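Local coordinates for protein fatty acid amide hydrolase (Candida albicans, PDB 6KVR) that probably hydrolyses monocarboxylic acid amides to the free carboxylate and ammonium, as a member of the amidase family, at residues K164-H169 and Y198-Q203; P272-I277 and S291-A296. All coordinates share one frame; numbering follows the deposited sequence.

Interaction 1 (K164-H169 and Y198-Q203)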
loop_
_atom_site.group_PDB
_atom_site.type_symbol
_atom_site.label_atom_id
_atom_site.label_comp_id
_atom_site.label_asym_id
_atom_site.label_seq_id
_atom_site.Cartn_x
_atom_site.Cartn_y
_atom_site.Cartn_z
ATOM N N LYS A 164 -14.634 -11.844 19.911
ATOM C CA LYS A 164 -15.401 -11.072 20.881
ATOM C C LYS A 164 -15.593 -11.844 22.180
ATOM O O LYS A 164 -16.046 -12.991 22.180
ATOM C CB LYS A 164 -16.754 -10.701 20.284
ATOM C CG LYS A 164 -17.817 -10.387 21.302
ATOM C CD LYS A 164 -19.081 -9.897 20.623
ATOM C CE LYS A 164 -20.131 -9.520 21.665
ATOM N NZ LYS A 164 -21.138 -8.559 21.132
ATOM N N ASP A 165 -15.209 -11.207 23.287
ATOM C CA ASP A 165 -15.438 -11.687 24.642
ATOM C C ASP A 165 -14.659 -12.953 24.954
ATOM O O ASP A 165 -15.053 -13.711 25.833
ATOM C CB ASP A 165 -16.924 -11.903 24.922
ATOM C CG ASP A 165 -17.698 -10.597 24.900
ATOM O OD1 ASP A 165 -17.092 -9.573 25.284
ATOM O OD2 ASP A 165 -18.883 -10.586 24.489
ATOM N N LYS A 166 -13.538 -13.183 24.278
ATOM C CA LYS A 166 -12.694 -14.330 24.574
ATOM C C LYS A 166 -11.239 -13.903 24.631
ATOM O O LYS A 166 -10.830 -12.952 23.959
ATOM C CB LYS A 166 -12.880 -15.434 23.550
ATOM C CG LYS A 166 -14.065 -16.295 23.869
ATOM C CD LYS A 166 -14.352 -17.290 22.776
ATOM C CE LYS A 166 -15.486 -18.224 23.195
ATOM N NZ LYS A 166 -16.276 -18.400 21.975
ATOM N N ILE A 167 -10.473 -14.597 25.480
ATOM C CA ILE A 167 -9.044 -14.346 25.565
ATOM C C ILE A 167 -8.454 -14.375 24.173
ATOM O O ILE A 167 -8.737 -15.283 23.381
ATOM C CB ILE A 167 -8.354 -15.392 26.455
ATOM C CG1 ILE A 167 -8.762 -15.241 27.916
ATOM C CG2 ILE A 167 -6.833 -15.281 26.311
ATOM C CD1 ILE A 167 -8.415 -16.508 28.746
ATOM N N THR A 168 -7.627 -13.374 23.871
ATOM C CA THR A 168 -6.866 -13.315 22.632
ATOM C C THR A 168 -5.434 -12.961 23.004
ATOM O O THR A 168 -5.138 -11.811 23.343
ATOM C CB THR A 168 -7.465 -12.298 21.667
ATOM O OG1 THR A 168 -8.835 -12.631 21.452
ATOM C CG2 THR A 168 -6.716 -12.309 20.324
ATOM N N HIS A 169 -4.549 -13.946 22.953
ATOM C CA HIS A 169 -3.211 -13.763 23.473
ATOM C C HIS A 169 -2.124 -13.859 22.420
ATOM O O HIS A 169 -0.991 -13.442 22.695
ATOM C CB HIS A 169 -2.939 -14.785 24.596
ATOM C CG HIS A 169 -3.188 -16.204 24.192
ATOM N ND1 HIS A 169 -2.455 -16.832 23.208
ATOM C CD2 HIS A 169 -4.087 -17.115 24.634
ATOM C CE1 HIS A 169 -2.895 -18.072 23.060
ATOM N NE2 HIS A 169 -3.878 -18.270 23.921
ATOM N N TYR A 198 -16.340 -22.320 16.184
ATOM C CA TYR A 198 -16.336 -23.324 17.242
ATOM C C TYR A 198 -14.942 -23.680 17.750
ATOM O O TYR A 198 -14.825 -24.224 18.849
ATOM C CB TYR A 198 -17.043 -24.606 16.758
ATOM C CG TYR A 198 -16.444 -25.216 15.507
ATOM C CD1 TYR A 198 -16.528 -24.565 14.280
ATOM C CD2 TYR A 198 -15.773 -26.427 15.556
ATOM C CE1 TYR A 198 -15.971 -25.115 13.139
ATOM C CE2 TYR A 198 -15.213 -26.982 14.419
ATOM C CZ TYR A 198 -15.327 -26.330 13.216
ATOM O OH TYR A 198 -14.783 -26.883 12.082
ATOM N N VAL A 199 -13.885 -23.407 16.976
ATOM C CA VAL A 199 -12.519 -23.769 17.363
ATOM C C VAL A 199 -11.541 -22.664 16.959
ATOM O O VAL A 199 -11.655 -22.074 15.876
ATOM C CB VAL A 199 -12.089 -25.119 16.745
ATOM C CG1 VAL A 199 -12.166 -25.074 15.230
ATOM C CG2 VAL A 199 -10.686 -25.490 17.174
ATOM N N ARG A 200 -10.581 -22.381 17.840
ATOM C CA ARG A 200 -9.494 -21.450 17.567
ATOM C C ARG A 200 -8.195 -22.216 17.739
ATOM O O ARG A 200 -8.004 -22.897 18.757
ATOM C CB ARG A 200 -9.539 -20.221 18.496
ATOM C CG ARG A 200 -10.806 -19.375 18.298
ATOM C CD ARG A 200 -11.016 -18.372 19.419
ATOM N NE ARG A 200 -10.079 -17.265 19.302
ATOM C CZ ARG A 200 -9.785 -16.432 20.290
ATOM N NH1 ARG A 200 -10.350 -16.549 21.477
ATOM N NH2 ARG A 200 -8.926 -15.436 20.069
ATOM N N THR A 201 -7.315 -22.108 16.749
ATOM C CA THR A 201 -6.218 -23.046 16.552
ATOM C C THR A 201 -4.890 -22.484 17.034
ATOM O O THR A 201 -4.708 -21.270 17.179
ATOM C CB THR A 201 -6.107 -23.425 15.078
ATOM O OG1 THR A 201 -6.136 -22.233 14.278
ATOM C CG2 THR A 201 -7.272 -24.328 14.681
ATOM N N SER A 202 -3.939 -23.395 17.215
ATOM C CA SER A 202 -2.673 -23.110 17.870
ATOM C C SER A 202 -1.706 -22.378 16.950
ATOM O O SER A 202 -1.853 -22.352 15.722
ATOM C CB SER A 202 -2.017 -24.393 18.381
ATOM O OG SER A 202 -1.743 -25.260 17.286
ATOM N N GLN A 203 -0.697 -21.792 17.588
ATOM C CA GLN A 203 0.318 -20.959 16.967
ATOM C C GLN A 203 1.525 -20.952 17.894
ATOM O O GLN A 203 1.375 -21.149 19.100
ATOM C CB GLN A 203 -0.206 -19.534 16.752
ATOM C CG GLN A 203 -0.512 -18.858 18.072
ATOM C CD GLN A 203 -1.730 -17.973 18.032
ATOM O OE1 GLN A 203 -2.301 -17.712 16.967
ATOM N NE2 GLN A 203 -2.152 -17.516 19.203
#
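R200 turns the edge of its guanidinium group to the carbonyl of I167 and the side chain of T168. NH1 donates to I167 O at 2.8 Å, tilted 26° from that carbonyl's plane. NH2 sends a second bond to T168 OG1 at 3.1 Å, and its longer approach to I167 O is weak. Both acceptors lie near the guanidinium plane but somewhat out of it. The side chain reaches them because it runs extended from the strand and then bends at chi3 (74°), turning the flat head toward the loop. Arginine suits the place: the CA atoms of T168 and R200 are 9.9 Å apart, and a long side chain with several N-H groups can bridge that gap. T168 meets it at about a right angle, and its methyl CG2 packs 3.8 Å from R200 NH2. CB of K166 comes within 3.5 Å of R200 NH1, but NZ turns off to a salt bridge with E128.

Farther along, Q203 brings NE2 to 4.0 Å from H169 CE1, with amide and imidazole planes 87° apart. This is contact without a hydrogen bond: Q203 NE2 bonds to E159 OE1, and H169 ND1 to the backbone N of G171. E159 also takes the backbone N of H169 through OE2, so one carboxylate bridges the two segments.

With E123 pairing to NH1 and E159 O accepting from NH2, the buried arginine is gripped by a carboxylate and neutral oxygens, which would probably stabilise its positive charge and fix the guanidinium's rotation.

Interaction 2 (P272-I277 and S291-A296)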
loop_
_atom_site.group_PDB
_atom_site.type_symbol
_atom_site.label_atom_id
_atom_site.label_comp_id
_atom_site.label_asym_id
_atom_site.label_seq_id
_atom_site.Cartn_x
_atom_site.Cartn_y
_atom_site.Cartn_z
ATOM N N PRO A 272 -2.528 -14.114 -0.155
ATOM C CA PRO A 272 -2.905 -13.086 -1.132
ATOM C C PRO A 272 -1.953 -11.893 -1.107
ATOM O O PRO A 272 -1.140 -11.721 -0.186
ATOM C CB PRO A 272 -4.320 -12.683 -0.712
ATOM C CG PRO A 272 -4.514 -13.219 0.679
ATOM C CD PRO A 272 -3.432 -14.182 1.003
ATOM N N THR A 273 -2.031 -11.096 -2.176
ATOM C CA THR A 273 -1.333 -9.815 -2.203
ATOM C C THR A 273 -1.779 -8.984 -1.012
ATOM O O THR A 273 -2.947 -9.039 -0.610
ATOM C CB THR A 273 -1.636 -9.036 -3.498
ATOM O OG1 THR A 273 -1.683 -9.920 -4.621
ATOM C CG2 THR A 273 -0.541 -7.984 -3.754
ATOM N N THR A 274 -0.859 -8.195 -0.454
ATOM C CA THR A 274 -1.212 -7.406 0.720
ATOM C C THR A 274 -2.372 -6.467 0.418
ATOM O O THR A 274 -2.579 -6.037 -0.724
ATOM C CB THR A 274 -0.027 -6.583 1.230
ATOM O OG1 THR A 274 0.483 -5.770 0.164
ATOM C CG2 THR A 274 1.092 -7.488 1.776
ATOM N N LYS A 275 -3.137 -6.168 1.467
ATOM C CA LYS A 275 -4.169 -5.136 1.508
ATOM C C LYS A 275 -5.444 -5.521 0.771
ATOM O O LYS A 275 -6.245 -4.660 0.445
ATOM C CB LYS A 275 -3.638 -3.792 1.003
ATOM C CG LYS A 275 -2.357 -3.352 1.731
ATOM C CD LYS A 275 -1.319 -2.794 0.761
ATOM C CE LYS A 275 -1.282 -1.244 0.768
ATOM N NZ LYS A 275 -0.665 -0.613 -0.462
ATOM N N ARG A 276 -5.678 -6.805 0.524
ATOM C CA ARG A 276 -6.980 -7.245 0.054
ATOM C C ARG A 276 -7.838 -7.786 1.196
ATOM O O ARG A 276 -9.024 -7.455 1.293
ATOM C CB ARG A 276 -6.807 -8.309 -1.040
ATOM C CG ARG A 276 -5.970 -7.857 -2.225
ATOM C CD ARG A 276 -6.170 -8.743 -3.464
ATOM N NE ARG A 276 -7.389 -8.427 -4.202
ATOM C CZ ARG A 276 -7.667 -8.854 -5.431
ATOM N NH1 ARG A 276 -6.801 -9.573 -6.125
ATOM N NH2 ARG A 276 -8.853 -8.562 -5.969
ATOM N N ILE A 277 -7.243 -8.581 2.083
ATOM C CA ILE A 277 -7.911 -9.149 3.244
ATOM C C ILE A 277 -7.405 -8.399 4.474
ATOM O O ILE A 277 -6.199 -8.165 4.605
ATOM C CB ILE A 277 -7.651 -10.672 3.334
ATOM C CG1 ILE A 277 -8.489 -11.413 2.283
ATOM C CG2 ILE A 277 -8.060 -11.229 4.661
ATOM C CD1 ILE A 277 -7.986 -11.304 0.896
ATOM N N SER A 291 7.288 -2.457 6.397
ATOM C CA SER A 291 8.294 -2.801 5.395
ATOM C C SER A 291 7.996 -4.152 4.747
ATOM O O SER A 291 8.166 -4.309 3.532
ATOM C CB SER A 291 9.687 -2.778 6.024
ATOM O OG SER A 291 10.093 -1.430 6.304
ATOM N N VAL A 292 7.555 -5.133 5.531
ATOM C CA VAL A 292 7.056 -6.393 4.983
ATOM C C VAL A 292 5.749 -6.706 5.703
ATOM O O VAL A 292 5.737 -7.392 6.741
ATOM C CB VAL A 292 8.096 -7.527 5.085
ATOM C CG1 VAL A 292 8.658 -7.696 6.509
ATOM C CG2 VAL A 292 7.510 -8.829 4.566
ATOM N N PRO A 293 4.627 -6.193 5.211
ATOM C CA PRO A 293 3.373 -6.340 5.956
ATOM C C PRO A 293 2.850 -7.768 5.913
ATOM O O PRO A 293 2.992 -8.482 4.915
ATOM C CB PRO A 293 2.417 -5.362 5.252
ATOM C CG PRO A 293 3.000 -5.129 3.909
ATOM C CD PRO A 293 4.488 -5.317 4.034
ATOM N N ALA A 294 2.260 -8.178 7.028
ATOM C CA ALA A 294 1.600 -9.460 7.138
ATOM C C ALA A 294 0.340 -9.479 6.277
ATOM O O ALA A 294 -0.111 -8.464 5.747
ATOM C CB ALA A 294 1.246 -9.755 8.592
ATOM N N VAL A 295 -0.237 -10.667 6.151
ATOM C CA VAL A 295 -1.356 -10.901 5.256
ATOM C C VAL A 295 -2.192 -12.005 5.876
ATOM O O VAL A 295 -1.674 -12.867 6.587
ATOM C CB VAL A 295 -0.820 -11.260 3.848
ATOM C CG1 VAL A 295 -1.261 -12.651 3.398
ATOM C CG2 VAL A 295 -1.163 -10.190 2.847
ATOM N N ALA A 296 -3.494 -11.961 5.647
ATOM C CA ALA A 296 -4.378 -13.012 6.109
ATOM C C ALA A 296 -4.983 -13.703 4.895
ATOM O O ALA A 296 -5.090 -13.112 3.820
ATOM C CB ALA A 296 -5.476 -12.450 7.019
HETATM O O HOH W 1 -2.254 -6.942 4.363
HETATM O O HOH W 2 -4.090 -9.356 4.024
#
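V295 packs its two methyls against P272 and T274, at the start of the turn, and here the fit is close. Its CG2 sits 3.4 Å from P272 O and 3.5 Å from T274 CA, while CG1 meets the proline ring at CD. That double reach goes with an unusual chi1 of 119°, away from the staggered positions. T274 adds its methyl: CG2 lies 3.7 Å from V295 CG2 and equally near P293 CG, crossing both side chains at about a right angle. Threonine suits this border, having a methyl for the apolar side and a hydroxyl that bonds to D491. On the far flank CG2 of I277 touches A296 CB at 3.7 Å, and the small alanine lets the isoleucine come this near; I277 also packs on helix 303-317.

No direct hydrogen bond joins the segments, and the looser side is bridged by water. One molecule accepts from K275 N and donates to A294 O; another accepts from A296 N and donates to I277 O. K275 itself is partly exposed, its CB directed away from 291-296, and it packs on K275 of the second subunit.

The loop from strand 268-271 carries a type II beta turn from T273 to R276 and packs on the segment leading into its antiparallel neighbour, strand 295-300, in the central mixed sheet of the amidase fold.

Both contacts reach the same mixed sheet. Interaction 1 involves strand 199-201 and interaction 2 strand 295-300, with strands 155-158 and 248-253 lying between them. Their centres are 21 Å apart and their nearest atoms about 11 Å, so they do not touch. What they share is proximity to the predicted catalytic centre. From interaction 1, the side chain of Q203 comes about 4 Å from those of K158, a predicted charge-relay residue, and of L207, a predicted substrate-binding one. From interaction 2, A294 is about 4 Å from I254, also predicted to bind substrate, and A296 about 8 Å from K158, both measured between side chains.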